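Side-chain contact in putative amidohydrolase (Unidentified, PDB 3MKV), which probably acts as a zinc-dependent prolidase of the amidohydrolase superfamily, hydrolysing dipeptides that end in proline: residues 104-109 and 228-233. Residues are numbered along the deposited sequence; the frame is centred on the assembly and turned at random.
Sequences TVRDAG and GTYVLA
Arg-106 reaches across the barrel interior to meet Tyr-230 and Leu-232. Its CB leaves strand 102-107 pointing at the other segment. CG lies anti to the backbone N (chi1 -168°) and CD continues the extended line, which carries the chain straight toward 228-233. CD comes 3.4 Å from Tyr-230 OH. The chain then bends at chi3. NE turns to the backbone carbonyl of Leu-64, which it hydrogen-bonds. CZ packs 3.9 Å from Leu-232 CD1.

At the tip the two terminal nitrogens part ways. NH1 donates to Tyr-230 OH at 2.9 Å, with an N-H...O angle of 155°. The phenol oxygen sits almost in the guanidinium plane, and NH1 in turn lies at the edge of the tyrosine ring. The planes are 32° apart, and the two groups meet edge to edge and do not stack. NH1 also hydrogen-bonds Thr-251 OG1. NH2 forms a salt bridge with Glu-253. With NE, NH1 and NH2 all bonded, the buried guanidinium is fixed in rotation, and Glu-253 probably balances its charge.

Leu-232, like Tyr-230, comes to meet Arg-106 from the opposite direction. Its CD1 lies over one guanidinium face, toward the rim, 3.8 Å from NH2. The same methyl touches Ala-108 CB at 4.2 Å.

Ala-108 lies close to a bound zinc ion, and its carbonyl is hydrogen-bonded to NZ of the carboxylated Lys-193 that takes part in both metal sites. The contact lies next to the binuclear zinc centre of the TIM barrel. It links strand 102-107, beside strand 56-63, to strand 232-235, beside strand 251-254, with helix 214-225 packed behind Val-231.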
ATOM      1  N   THR A 104     -11.393 -24.982  35.918  1.00 52.06           N
ATOM      2  CA  THR A 104     -11.381 -23.687  35.251  1.00 51.38           C
ATOM      3  C   THR A 104      -9.943 -23.202  35.144  1.00 50.69           C
ATOM      4  O   THR A 104      -9.135 -23.430  36.050  1.00 48.99           O
ATOM      5  CB  THR A 104     -12.212 -22.619  35.998  1.00 50.84           C
ATOM      6  OG1 THR A 104     -13.589 -23.006  36.036  1.00 37.90           O
ATOM      7  CG2 THR A 104     -12.105 -21.272  35.289  1.00 48.41           C
ATOM      8  N   VAL A 105      -9.621 -22.554  34.028  1.00 45.86           N
ATOM      9  CA  VAL A 105      -8.348 -21.853  33.912  1.00 46.68           C
ATOM     10  C   VAL A 105      -8.495 -20.473  33.276  1.00 48.81           C
ATOM     11  O   VAL A 105      -9.396 -20.233  32.462  1.00 46.15           O
ATOM     12  CB  VAL A 105      -7.316 -22.667  33.130  1.00 48.90           C
ATOM     13  CG1 VAL A 105      -6.910 -23.920  33.925  1.00 41.58           C
ATOM     14  CG2 VAL A 105      -7.862 -23.019  31.728  1.00 51.18           C
ATOM     15  N   ARG A 106      -7.609 -19.561  33.664  1.00 51.39           N
ATOM     16  CA  ARG A 106      -7.516 -18.278  32.986  1.00 46.36           C
ATOM     17  C   ARG A 106      -6.294 -18.331  32.102  1.00 49.80           C
ATOM     18  O   ARG A 106      -5.166 -18.500  32.582  1.00 47.00           O
ATOM     19  CB  ARG A 106      -7.405 -17.120  33.977  1.00 48.14           C
ATOM     20  CG  ARG A 106      -7.584 -15.747  33.342  1.00 38.70           C
ATOM     21  CD  ARG A 106      -7.448 -14.653  34.373  1.00 43.25           C
ATOM     22  NE  ARG A 106      -6.107 -14.629  34.953  1.00 42.92           N
ATOM     23  CZ  ARG A 106      -5.631 -13.621  35.670  1.00 42.53           C
ATOM     24  NH1 ARG A 106      -6.387 -12.556  35.876  1.00 44.12           N
ATOM     25  NH2 ARG A 106      -4.403 -13.675  36.172  1.00 47.03           N
ATOM     26  N   ASP A 107      -6.520 -18.218  30.798  1.00 53.62           N
ATOM     27  CA  ASP A 107      -5.411 -18.235  29.866  1.00 53.20           C
ATOM     28  C   ASP A 107      -4.851 -16.825  29.715  1.00 51.54           C
ATOM     29  O   ASP A 107      -5.586 -15.873  29.436  1.00 49.56           O
ATOM     30  CB  ASP A 107      -5.812 -18.838  28.520  1.00 51.34           C
ATOM     31  CG  ASP A 107      -4.643 -18.925  27.564  1.00 57.52           C
ATOM     32  OD1 ASP A 107      -4.242 -17.879  27.012  1.00 67.22           O
ATOM     33  OD2 ASP A 107      -4.115 -20.033  27.369  1.00 61.51           O
ATOM     34  N   ALA A 108      -3.544 -16.706  29.917  1.00 49.32           N
ATOM     35  CA  ALA A 108      -2.898 -15.416  30.038  1.00 49.55           C
ATOM     36  C   ALA A 108      -2.368 -14.888  28.705  1.00 53.07           C
ATOM     37  O   ALA A 108      -1.762 -13.825  28.655  1.00 57.96           O
ATOM     38  CB  ALA A 108      -1.782 -15.496  31.075  1.00 51.95           C
ATOM     39  N   GLY A 109      -2.602 -15.622  27.623  1.00 52.47           N
ATOM     40  CA  GLY A 109      -2.173 -15.173  26.317  1.00 49.60           C
ATOM     41  C   GLY A 109      -2.047 -16.310  25.327  1.00 56.48           C
ATOM     42  O   GLY A 109      -1.349 -17.304  25.581  1.00 52.41           O
ATOM     43  N   GLY A 228     -16.894  -4.011  31.039  1.00 53.91           N
ATOM     44  CA  GLY A 228     -17.171  -4.754  32.259  1.00 52.13           C
ATOM     45  C   GLY A 228     -16.121  -5.803  32.597  1.00 57.26           C
ATOM     46  O   GLY A 228     -16.383  -6.732  33.362  1.00 58.84           O
ATOM     47  N   THR A 229     -14.927  -5.672  32.033  1.00 52.01           N
ATOM     48  CA  THR A 229     -13.860  -6.571  32.412  1.00 49.71           C
ATOM     49  C   THR A 229     -12.624  -5.794  32.867  1.00 50.75           C
ATOM     50  O   THR A 229     -12.725  -4.616  33.195  1.00 50.68           O
ATOM     51  CB  THR A 229     -13.562  -7.621  31.326  1.00 47.57           C
ATOM     52  OG1 THR A 229     -12.757  -8.664  31.881  1.00 51.37           O
ATOM     53  CG2 THR A 229     -12.867  -7.001  30.115  1.00 47.44           C
ATOM     54  N   TYR A 230     -11.469  -6.450  32.905  1.00 46.57           N
ATOM     55  CA  TYR A 230     -10.300  -5.865  33.547  1.00 42.13           C
ATOM     56  C   TYR A 230      -9.012  -6.260  32.815  1.00 48.24           C
ATOM     57  O   TYR A 230      -9.028  -7.005  31.829  1.00 50.89           O
ATOM     58  CB  TYR A 230     -10.230  -6.324  35.019  1.00 42.84           C
ATOM     59  CG  TYR A 230      -9.926  -7.802  35.141  1.00 39.59           C
ATOM     60  CD1 TYR A 230      -8.612  -8.255  35.259  1.00 38.41           C
ATOM     61  CD2 TYR A 230     -10.948  -8.745  35.074  1.00 40.34           C
ATOM     62  CE1 TYR A 230      -8.326  -9.616  35.331  1.00 32.93           C
ATOM     63  CE2 TYR A 230     -10.680 -10.092  35.147  1.00 39.03           C
ATOM     64  CZ  TYR A 230      -9.373 -10.525  35.273  1.00 37.53           C
ATOM     65  OH  TYR A 230      -9.116 -11.870  35.341  1.00 42.43           O
ATOM     66  N   VAL A 231      -7.892  -5.769  33.330  1.00 47.20           N
ATOM     67  CA  VAL A 231      -6.586  -6.004  32.749  1.00 40.29           C
ATOM     68  C   VAL A 231      -5.688  -6.762  33.733  1.00 43.67           C
ATOM     69  O   VAL A 231      -5.631  -6.443  34.924  1.00 42.69           O
ATOM     70  CB  VAL A 231      -5.921  -4.652  32.378  1.00 39.77           C
ATOM     71  CG1 VAL A 231      -4.446  -4.840  31.976  1.00 29.20           C
ATOM     72  CG2 VAL A 231      -6.723  -3.923  31.267  1.00 38.44           C
ATOM     73  N   LEU A 232      -4.989  -7.778  33.243  1.00 44.86           N
ATOM     74  CA  LEU A 232      -3.957  -8.420  34.047  1.00 42.48           C
ATOM     75  C   LEU A 232      -2.653  -8.071  33.362  1.00 46.02           C
ATOM     76  O   LEU A 232      -2.620  -7.935  32.136  1.00 38.54           O
ATOM     77  CB  LEU A 232      -4.142  -9.938  34.117  1.00 41.64           C
ATOM     78  CG  LEU A 232      -4.124 -10.709  32.791  1.00 44.62           C
ATOM     79  CD1 LEU A 232      -3.372 -12.024  32.923  1.00 33.48           C
ATOM     80  CD2 LEU A 232      -5.543 -10.934  32.268  1.00 37.46           C
ATOM     81  N   ALA A 233      -1.593  -7.902  34.151  1.00 46.39           N
ATOM     82  CA  ALA A 233      -0.343  -7.381  33.641  1.00 46.36           C
ATOM     83  C   ALA A 233       0.824  -8.158  34.175  1.00 49.39           C
ATOM     84  O   ALA A 233       0.944  -8.352  35.375  1.00 50.50           O
ATOM     85  CB  ALA A 233      -0.194  -5.921  34.004  1.00 50.00           C
TER